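Local structure of RavA (Legionella pneumophila str. Paris, 6WO6) at residues A25-E28 / N29-E32; K35-N38 / D39-L42; K109-G113 / E114-N118. The protein is an effector of Legionella pneumophila, probably delivered into host cells during infection, whose molecular activity is unknown. The protein carries 2 engineered substitutions. All blocks are in the same frame, centred on the assembly; numbering follows the deposited sequence.

Contact 1: A25-E28 / N29-E32; sequences ALAE and NREE
Arg30 reaches back from one short helix to Ala27 near the end of the helix before it, and Asn29 is the joint between the two. From CB, which lies 3.6 Å from Ala27 O, the arginine chain runs straight with CG anti to the backbone N (chi1 174°), then bends at chi3 (-68°). That bend returns the guanidinium to Ala27: CZ comes within 4.0 Å of Ala27 CA and NH1 within 3.8 Å of Ala27 CB. NH2 stands 3.3 Å from Ala27 O, but the angle is too poor for a hydrogen bond. The polar end is instead held by NH1, which is hydrogen-bonded to Ala67 O. Across the joint, Arg30 N donates only a weak hydrogen bond to Ala27 O, at 3.4 Å. One residue earlier, Asn29 has left helical geometry, while its N still donates to Ala25 O at 3.3 Å, closing the last turn of helix 23-28. Its side-chain ND2 turns toward the same carbonyl, though the modelled separation is too short to trust at this resolution. The kink thus joins helix 23-28 to helix 30-34, with Asn29 and Glu32 packed on helix 7-11 and Arg30 directed to the loop around Ala67 and Met69.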
ATOM      1  N   ALA A  25     -34.904 -19.476  13.840  1.00 72.97           N
ATOM      2  CA  ALA A  25     -35.518 -19.227  12.539  1.00 70.18           C
ATOM      3  C   ALA A  25     -35.077 -20.261  11.511  1.00 69.55           C
ATOM      4  O   ALA A  25     -35.879 -20.703  10.680  1.00 69.60           O
ATOM      5  CB  ALA A  25     -35.182 -17.816  12.062  1.00 67.63           C
ATOM      6  N   LEU A  26     -33.804 -20.665  11.555  1.00 68.04           N
ATOM      7  CA  LEU A  26     -33.319 -21.677  10.623  1.00 65.25           C
ATOM      8  C   LEU A  26     -34.030 -23.010  10.831  1.00 66.75           C
ATOM      9  O   LEU A  26     -34.345 -23.712   9.862  1.00 64.86           O
ATOM     10  CB  LEU A  26     -31.807 -21.844  10.770  1.00 64.08           C
ATOM     11  CG  LEU A  26     -30.935 -20.772  10.115  1.00 61.77           C
ATOM     12  CD1 LEU A  26     -29.462 -21.026  10.393  1.00 60.51           C
ATOM     13  CD2 LEU A  26     -31.198 -20.733   8.620  1.00 61.35           C
ATOM     14  N   ALA A  27     -34.300 -23.372  12.088  1.00 70.03           N
ATOM     15  CA  ALA A  27     -34.962 -24.643  12.364  1.00 73.32           C
ATOM     16  C   ALA A  27     -36.447 -24.596  12.018  1.00 72.06           C
ATOM     17  O   ALA A  27     -37.006 -25.595  11.552  1.00 71.57           O
ATOM     18  CB  ALA A  27     -34.767 -25.030  13.830  1.00 77.31           C
ATOM     19  N   GLU A  28     -37.100 -23.452  12.244  1.00 72.49           N
ATOM     20  CA  GLU A  28     -38.524 -23.341  11.939  1.00 74.59           C
ATOM     21  C   GLU A  28     -38.793 -23.531  10.452  1.00 70.31           C
ATOM     22  O   GLU A  28     -39.806 -24.128  10.066  1.00 71.50           O
ATOM     23  CB  GLU A  28     -39.061 -21.983  12.391  1.00 80.01           C
ATOM     24  CG  GLU A  28     -39.084 -21.761  13.887  1.00 89.22           C
ATOM     25  CD  GLU A  28     -39.423 -20.324  14.243  1.00 94.86           C
ATOM     26  OE1 GLU A  28     -39.587 -19.505  13.312  1.00 94.64           O
ATOM     27  OE2 GLU A  28     -39.522 -20.010  15.448  1.00 99.05           O
ATOM     28  N   ASN A  29     -37.897 -23.031   9.602  1.00 65.31           N
ATOM     29  CA  ASN A  29     -38.109 -22.998   8.163  1.00 61.97           C
ATOM     30  C   ASN A  29     -37.340 -24.090   7.427  1.00 61.49           C
ATOM     31  O   ASN A  29     -37.181 -24.002   6.205  1.00 58.81           O
ATOM     32  CB  ASN A  29     -37.724 -21.623   7.615  1.00 60.13           C
ATOM     33  CG  ASN A  29     -38.422 -20.489   8.343  1.00 62.34           C
ATOM     34  OD1 ASN A  29     -39.506 -20.058   7.952  1.00 64.91           O
ATOM     35  ND2 ASN A  29     -37.803 -20.003   9.410  1.00 62.68           N
ATOM     36  N   ARG A  30     -36.886 -25.126   8.138  1.00 64.79           N
ATOM     37  CA  ARG A  30     -36.014 -26.133   7.533  1.00 65.82           C
ATOM     38  C   ARG A  30     -36.683 -26.816   6.344  1.00 66.39           C
ATOM     39  O   ARG A  30     -36.081 -26.948   5.272  1.00 65.14           O
ATOM     40  CB  ARG A  30     -35.602 -27.165   8.584  1.00 69.19           C
ATOM     41  CG  ARG A  30     -34.802 -28.337   8.031  1.00 71.97           C
ATOM     42  CD  ARG A  30     -34.477 -29.360   9.111  1.00 78.14           C
ATOM     43  NE  ARG A  30     -33.532 -28.839  10.096  1.00 81.20           N
ATOM     44  CZ  ARG A  30     -33.876 -28.329  11.274  1.00 83.34           C
ATOM     45  NH1 ARG A  30     -32.939 -27.878  12.099  1.00 82.92           N
ATOM     46  NH2 ARG A  30     -35.153 -28.269  11.630  1.00 84.81           N
ATOM     47  N   GLU A  31     -37.931 -27.258   6.517  1.00 69.05           N
ATOM     48  CA  GLU A  31     -38.609 -28.000   5.457  1.00 73.31           C
ATOM     49  C   GLU A  31     -38.822 -27.131   4.221  1.00 72.16           C
ATOM     50  O   GLU A  31     -38.457 -27.516   3.100  1.00 75.32           O
ATOM     51  CB  GLU A  31     -39.940 -28.544   5.978  1.00 78.35           C
ATOM     52  CG  GLU A  31     -40.697 -29.416   4.985  1.00 83.08           C
ATOM     53  CD  GLU A  31     -42.022 -29.913   5.540  1.00 87.21           C
ATOM     54  OE1 GLU A  31     -42.306 -29.647   6.728  1.00 87.98           O
ATOM     55  OE2 GLU A  31     -42.781 -30.566   4.789  1.00 88.71           O
ATOM     56  N   GLU A  32     -39.402 -25.941   4.409  1.00 68.09           N
ATOM     57  CA  GLU A  32     -39.644 -25.059   3.274  1.00 64.94           C
ATOM     58  C   GLU A  32     -38.346 -24.554   2.658  1.00 61.11           C
ATOM     59  O   GLU A  32     -38.289 -24.337   1.443  1.00 60.30           O
ATOM     60  CB  GLU A  32     -40.532 -23.890   3.694  1.00 66.16           C
ATOM     61  CG  GLU A  32     -41.969 -24.293   3.995  1.00 70.40           C
ATOM     62  CD  GLU A  32     -42.689 -24.849   2.776  1.00 75.09           C
ATOM     63  OE1 GLU A  32     -42.513 -24.288   1.675  1.00 75.71           O
ATOM     64  OE2 GLU A  32     -43.425 -25.849   2.914  1.00 78.23           O
TER

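Contact 2: K35-N38 / D39-L42; sequences KLTN and DAAL. Engineered in segment 39-42: Ala40 (natural residue Glu), Ala41 (natural residue Lys).
Thr37 turns its hydroxyl oxygen onto the backbone of Ala40, and the rotamer makes this possible. With chi1 at 85°, OG1 lies between the backbone N and the carbonyl carbon, where it accepts from Ala40 N at 3.1 Å with an N-H...O angle of 166°. CG2 is thereby left anti to the carbonyl carbon. The same oxygen also rests 3.4 Å from Ala40 CB. This is a classical threonine N-cap: an extended residue directly before helix 38-51 satisfies an amide of the first turn, which has no helical carbonyl behind it. Regular helix pairing begins at once, Ala41 N donating to Thr37 O at 2.7 Å and Leu42 N to Asn38 O at 2.9 Å. In Leu36, just ahead of the cap, CB starts out toward the helix and meets Ala41 CB at 4.3 Å, while CD2 reaches Ala40 CB at 4.4 Å. Both alanines are engineered, replacing Glu at 40 and Lys at 41. Leu42 has CG anti to its backbone N, and its branch ends turn off from Asn38 and Thr37. Phe80 of helix 77-92 packs against Leu42 and Asn38, and Phe77 against Ala41.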
ATOM      1  N   LYS A  35     -37.250 -27.210   0.382  1.00 68.33           N
ATOM      2  CA  LYS A  35     -38.052 -27.291  -0.835  1.00 70.74           C
ATOM      3  C   LYS A  35     -37.610 -26.303  -1.921  1.00 69.35           C
ATOM      4  O   LYS A  35     -38.295 -26.184  -2.943  1.00 69.14           O
ATOM      5  CB  LYS A  35     -39.533 -27.070  -0.506  1.00 72.64           C
ATOM      6  CG  LYS A  35     -40.150 -28.166   0.349  1.00 77.40           C
ATOM      7  CD  LYS A  35     -41.521 -27.758   0.871  1.00 80.54           C
ATOM      8  CE  LYS A  35     -42.498 -27.498  -0.264  1.00 84.03           C
ATOM      9  NZ  LYS A  35     -43.866 -27.205   0.249  1.00 85.81           N
ATOM     10  N   LEU A  36     -36.492 -25.603  -1.737  1.00 68.97           N
ATOM     11  CA  LEU A  36     -36.023 -24.620  -2.706  1.00 69.56           C
ATOM     12  C   LEU A  36     -35.178 -25.276  -3.792  1.00 72.88           C
ATOM     13  O   LEU A  36     -34.469 -26.257  -3.548  1.00 75.13           O
ATOM     14  CB  LEU A  36     -35.196 -23.529  -2.020  1.00 66.35           C
ATOM     15  CG  LEU A  36     -35.893 -22.497  -1.132  1.00 64.15           C
ATOM     16  CD1 LEU A  36     -34.856 -21.666  -0.397  1.00 61.12           C
ATOM     17  CD2 LEU A  36     -36.804 -21.599  -1.952  1.00 64.20           C
ATOM     18  N   THR A  37     -35.252 -24.713  -4.997  1.00 73.29           N
ATOM     19  CA  THR A  37     -34.361 -25.144  -6.063  1.00 75.33           C
ATOM     20  C   THR A  37     -32.922 -24.767  -5.720  1.00 75.06           C
ATOM     21  O   THR A  37     -32.661 -23.896  -4.884  1.00 73.49           O
ATOM     22  CB  THR A  37     -34.762 -24.521  -7.404  1.00 77.05           C
ATOM     23  OG1 THR A  37     -34.183 -23.216  -7.524  1.00 76.96           O
ATOM     24  CG2 THR A  37     -36.270 -24.399  -7.512  1.00 77.26           C
ATOM     25  N   ASN A  38     -31.977 -25.434  -6.383  1.00 76.81           N
ATOM     26  CA  ASN A  38     -30.571 -25.230  -6.049  1.00 76.70           C
ATOM     27  C   ASN A  38     -30.104 -23.825  -6.415  1.00 74.44           C
ATOM     28  O   ASN A  38     -29.288 -23.236  -5.697  1.00 72.63           O
ATOM     29  CB  ASN A  38     -29.716 -26.294  -6.733  1.00 81.33           C
ATOM     30  CG  ASN A  38     -29.797 -27.636  -6.031  1.00 85.20           C
ATOM     31  OD1 ASN A  38     -30.588 -27.817  -5.102  1.00 85.72           O
ATOM     32  ND2 ASN A  38     -28.979 -28.584  -6.471  1.00 87.66           N
ATOM     33  N   ASP A  39     -30.612 -23.265  -7.515  1.00 75.09           N
ATOM     34  CA  ASP A  39     -30.275 -21.885  -7.854  1.00 74.24           C
ATOM     35  C   ASP A  39     -30.880 -20.908  -6.852  1.00 70.60           C
ATOM     36  O   ASP A  39     -30.199 -19.986  -6.384  1.00 69.93           O
ATOM     37  CB  ASP A  39     -30.742 -21.567  -9.274  1.00 78.77           C
ATOM     38  CG  ASP A  39     -29.951 -22.319 -10.329  1.00 84.83           C
ATOM     39  OD1 ASP A  39     -28.704 -22.312 -10.251  1.00 85.63           O
ATOM     40  OD2 ASP A  39     -30.577 -22.924 -11.227  1.00 88.65           O
ATOM     41  N   ALA A  40     -32.156 -21.098  -6.505  1.00 67.88           N
ATOM     42  CA  ALA A  40     -32.783 -20.239  -5.507  1.00 63.36           C
ATOM     43  C   ALA A  40     -32.116 -20.396  -4.146  1.00 59.14           C
ATOM     44  O   ALA A  40     -31.929 -19.410  -3.424  1.00 55.72           O
ATOM     45  CB  ALA A  40     -34.278 -20.546  -5.415  1.00 62.58           C
ATOM     46  N   ALA A  41     -31.747 -21.630  -3.781  1.00 58.43           N
ATOM     47  CA  ALA A  41     -31.060 -21.851  -2.512  1.00 56.10           C
ATOM     48  C   ALA A  41     -29.700 -21.166  -2.496  1.00 57.50           C
ATOM     49  O   ALA A  41     -29.320 -20.553  -1.491  1.00 58.77           O
ATOM     50  CB  ALA A  41     -30.909 -23.348  -2.248  1.00 54.87           C
ATOM     51  N   LEU A  42     -28.956 -21.257  -3.602  1.00 57.56           N
ATOM     52  CA  LEU A  42     -27.673 -20.567  -3.698  1.00 56.28           C
ATOM     53  C   LEU A  42     -27.846 -19.061  -3.543  1.00 51.55           C
ATOM     54  O   LEU A  42     -27.129 -18.420  -2.764  1.00 51.65           O
ATOM     55  CB  LEU A  42     -27.002 -20.897  -5.033  1.00 59.80           C
ATOM     56  CG  LEU A  42     -25.695 -20.165  -5.350  1.00 61.35           C
ATOM     57  CD1 LEU A  42     -24.491 -21.057  -5.074  1.00 61.68           C
ATOM     58  CD2 LEU A  42     -25.685 -19.658  -6.790  1.00 63.84           C
TER

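Contact 3: K109-G113 / E114-N118; sequences KEFDG and ELFNN
Glu114 opens the turn by offering its backbone N to Asp112 OD1, a weak hydrogen bond of 3.0 Å. Its own side chain has CG between the backbone N and the carbonyl carbon (chi1 71°), which brings it against Asp112 OD2, and the chain then runs out extended. The two carboxylate planes stand 60° apart, with Asp112 OD2 and Glu114 OE2 separated by 4.1 Å; this proximity of like charges would be expected to be mildly unfavourable. At Leu115 the other aspartate oxygen takes over, OD2 accepting from Leu115 N at 2.9 Å, also weakly. Two oxygens of one carboxylate thus serve two successive amides, the capping role of an aspartate ahead of a helix, here helix 115-118. Asp112 itself is extended, and with CG anti to the backbone N its carboxylate lies where OD1 and OD2 meet the two N-H groups. Leu115 CB packs on Asp112 CB at 3.6 Å, while its side chain also touches Val87 and Arg90 of helix 77-92. Phe116 follows, its N bonded weakly to Asp112 O at 3.4 Å, and its ring receives that same carbonyl oxygen at the edge, near the ring plane. Over one face of the Phe116 ring lies Phe111 CD2, 3.6 Å from CZ of Phe116. The rings are near parallel (25°) but slid apart, with centroids 5.0 Å from each other, so they barely overlap. Ile157 of helix 147-157 touches both phenylalanines. Asn117 N then donates weakly to Glu114 O.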
ATOM      1  N   LYS A 109      -3.364 -22.657  -0.473  1.00102.84           N
ATOM      2  CA  LYS A 109      -4.504 -23.177  -1.223  1.00102.48           C
ATOM      3  C   LYS A 109      -5.723 -23.369  -0.325  1.00101.75           C
ATOM      4  O   LYS A 109      -6.543 -24.265  -0.546  1.00104.18           O
ATOM      5  CB  LYS A 109      -4.143 -24.476  -1.950  1.00105.57           C
ATOM      6  CG  LYS A 109      -2.750 -24.459  -2.579  1.00106.11           C
ATOM      7  CD  LYS A 109      -2.763 -24.926  -4.025  1.00106.85           C
ATOM      8  CE  LYS A 109      -3.149 -23.800  -4.972  1.00103.85           C
ATOM      9  NZ  LYS A 109      -3.139 -24.249  -6.393  1.00104.93           N
ATOM     10  N   GLU A 110      -5.842 -22.524   0.702  1.00 98.01           N
ATOM     11  CA  GLU A 110      -7.067 -22.429   1.484  1.00 95.65           C
ATOM     12  C   GLU A 110      -8.221 -21.861   0.673  1.00 89.11           C
ATOM     13  O   GLU A 110      -9.351 -21.821   1.173  1.00 86.50           O
ATOM     14  CB  GLU A 110      -6.827 -21.560   2.718  1.00 98.21           C
ATOM     15  CG  GLU A 110      -7.103 -22.243   4.044  1.00102.88           C
ATOM     16  CD  GLU A 110      -6.108 -21.833   5.116  1.00106.18           C
ATOM     17  OE1 GLU A 110      -5.019 -22.443   5.178  1.00108.74           O
ATOM     18  OE2 GLU A 110      -6.404 -20.895   5.887  1.00105.81           O
ATOM     19  N   PHE A 111      -7.957 -21.410  -0.551  1.00 86.71           N
ATOM     20  CA  PHE A 111      -8.972 -20.883  -1.456  1.00 84.54           C
ATOM     21  C   PHE A 111      -9.281 -21.971  -2.477  1.00 86.52           C
ATOM     22  O   PHE A 111      -8.637 -22.073  -3.523  1.00 85.79           O
ATOM     23  CB  PHE A 111      -8.494 -19.595  -2.112  1.00 82.66           C
ATOM     24  CG  PHE A 111      -8.587 -18.397  -1.218  1.00 81.12           C
ATOM     25  CD1 PHE A 111      -7.767 -18.279  -0.106  1.00 82.06           C
ATOM     26  CD2 PHE A 111      -9.500 -17.392  -1.482  1.00 78.89           C
ATOM     27  CE1 PHE A 111      -7.855 -17.180   0.726  1.00 80.80           C
ATOM     28  CE2 PHE A 111      -9.593 -16.290  -0.656  1.00 78.76           C
ATOM     29  CZ  PHE A 111      -8.767 -16.183   0.451  1.00 79.56           C
ATOM     30  N   ASP A 112     -10.273 -22.797  -2.148  1.00 88.79           N
ATOM     31  CA  ASP A 112     -10.674 -23.894  -3.016  1.00 91.45           C
ATOM     32  C   ASP A 112     -11.125 -23.364  -4.371  1.00 91.41           C
ATOM     33  O   ASP A 112     -11.753 -22.306  -4.469  1.00 89.31           O
ATOM     34  CB  ASP A 112     -11.796 -24.694  -2.351  1.00 91.99           C
ATOM     35  CG  ASP A 112     -12.443 -25.709  -3.283  1.00 93.02           C
ATOM     36  OD1 ASP A 112     -11.822 -26.105  -4.293  1.00 93.93           O
ATOM     37  OD2 ASP A 112     -13.589 -26.110  -2.995  1.00 92.97           O
ATOM     38  N   GLY A 113     -10.794 -24.114  -5.422  1.00 93.43           N
ATOM     39  CA  GLY A 113     -11.218 -23.721  -6.755  1.00 91.70           C
ATOM     40  C   GLY A 113     -12.724 -23.787  -6.925  1.00 89.55           C
ATOM     41  O   GLY A 113     -13.350 -22.826  -7.378  1.00 87.39           O
ATOM     42  N   GLU A 114     -13.330 -24.915  -6.548  1.00 89.87           N
ATOM     43  CA  GLU A 114     -14.757 -25.090  -6.794  1.00 89.40           C
ATOM     44  C   GLU A 114     -15.617 -24.356  -5.772  1.00 81.84           C
ATOM     45  O   GLU A 114     -16.744 -23.967  -6.092  1.00 80.49           O
ATOM     46  CB  GLU A 114     -15.120 -26.578  -6.827  1.00 96.46           C
ATOM     47  CG  GLU A 114     -15.068 -27.287  -5.485  1.00100.50           C
ATOM     48  CD  GLU A 114     -15.613 -28.699  -5.555  1.00106.92           C
ATOM     49  OE1 GLU A 114     -16.036 -29.119  -6.654  1.00109.87           O
ATOM     50  OE2 GLU A 114     -15.624 -29.385  -4.512  1.00109.22           O
ATOM     51  N   LEU A 115     -15.117 -24.147  -4.552  1.00 77.99           N
ATOM     52  CA  LEU A 115     -15.873 -23.360  -3.581  1.00 74.48           C
ATOM     53  C   LEU A 115     -16.051 -21.927  -4.068  1.00 75.14           C
ATOM     54  O   LEU A 115     -17.159 -21.376  -4.025  1.00 74.67           O
ATOM     55  CB  LEU A 115     -15.180 -23.385  -2.217  1.00 70.27           C
ATOM     56  CG  LEU A 115     -15.825 -22.513  -1.137  1.00 64.37           C
ATOM     57  CD1 LEU A 115     -17.263 -22.939  -0.900  1.00 64.63           C
ATOM     58  CD2 LEU A 115     -15.031 -22.555   0.159  1.00 62.52           C
ATOM     59  N   PHE A 116     -14.969 -21.307  -4.542  1.00 74.84           N
ATOM     60  CA  PHE A 116     -15.027 -19.959  -5.093  1.00 71.97           C
ATOM     61  C   PHE A 116     -15.407 -19.940  -6.569  1.00 75.45           C
ATOM     62  O   PHE A 116     -15.473 -18.858  -7.163  1.00 76.57           O
ATOM     63  CB  PHE A 116     -13.687 -19.248  -4.882  1.00 68.53           C
ATOM     64  CG  PHE A 116     -13.423 -18.875  -3.450  1.00 64.70           C
ATOM     65  CD1 PHE A 116     -12.888 -19.798  -2.570  1.00 65.23           C
ATOM     66  CD2 PHE A 116     -13.722 -17.608  -2.982  1.00 62.21           C
ATOM     67  CE1 PHE A 116     -12.652 -19.463  -1.252  1.00 64.19           C
ATOM     68  CE2 PHE A 116     -13.487 -17.267  -1.665  1.00 61.35           C
ATOM     69  CZ  PHE A 116     -12.951 -18.198  -0.799  1.00 62.11           C
ATOM     70  N   ASN A 117     -15.650 -21.102  -7.172  1.00 78.55           N
ATOM     71  CA  ASN A 117     -16.199 -21.178  -8.518  1.00 81.22           C
ATOM     72  C   ASN A 117     -17.721 -21.259  -8.500  1.00 83.45           C
ATOM     73  O   ASN A 117     -18.386 -20.630  -9.331  1.00 85.47           O
ATOM     74  CB  ASN A 117     -15.614 -22.388  -9.254  1.00 84.33           C
ATOM     75  CG  ASN A 117     -16.048 -22.457 -10.705  1.00 87.38           C
ATOM     76  OD1 ASN A 117     -16.223 -21.431 -11.364  1.00 85.59           O
ATOM     77  ND2 ASN A 117     -16.226 -23.673 -11.211  1.00 92.44           N
ATOM     78  N   ASN A 118     -18.281 -22.023  -7.559  1.00 82.72           N
ATOM     79  CA  ASN A 118     -19.730 -22.074  -7.402  1.00 82.87           C
ATOM     80  C   ASN A 118     -20.264 -20.771  -6.821  1.00 82.73           C
ATOM     81  O   ASN A 118     -21.291 -20.254  -7.277  1.00 86.39           O
ATOM     82  CB  ASN A 118     -20.121 -23.254  -6.510  1.00 81.67           C
ATOM     83  CG  ASN A 118     -19.783 -24.595  -7.133  1.00 81.86           C
ATOM     84  OD1 ASN A 118     -19.989 -24.808  -8.328  1.00 83.34           O
ATOM     85  ND2 ASN A 118     -19.261 -25.510  -6.323  1.00 80.89           N
TER

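How the contacts relate
The three contacts follow one another along the chain and lie on the same side of its centre, toward the N-terminal end of this elongated, all-helical molecule. Contacts 1 and 2 are consecutive junctions, at the two ends of helix 30-34, with centres about 14 Å apart; Glu32 of the first, through OE2, is paired in a salt bridge with NZ of Lys35 of the second. Contact 2 meets contact 3 in space, Leu42 CD1 lying 4.0 Å from Asn118 O, although their centres are about 20 Å apart. Both rest on helix 77-92. Contact 1 stays apart from contact 3, their nearest atoms about 17 Å from each other.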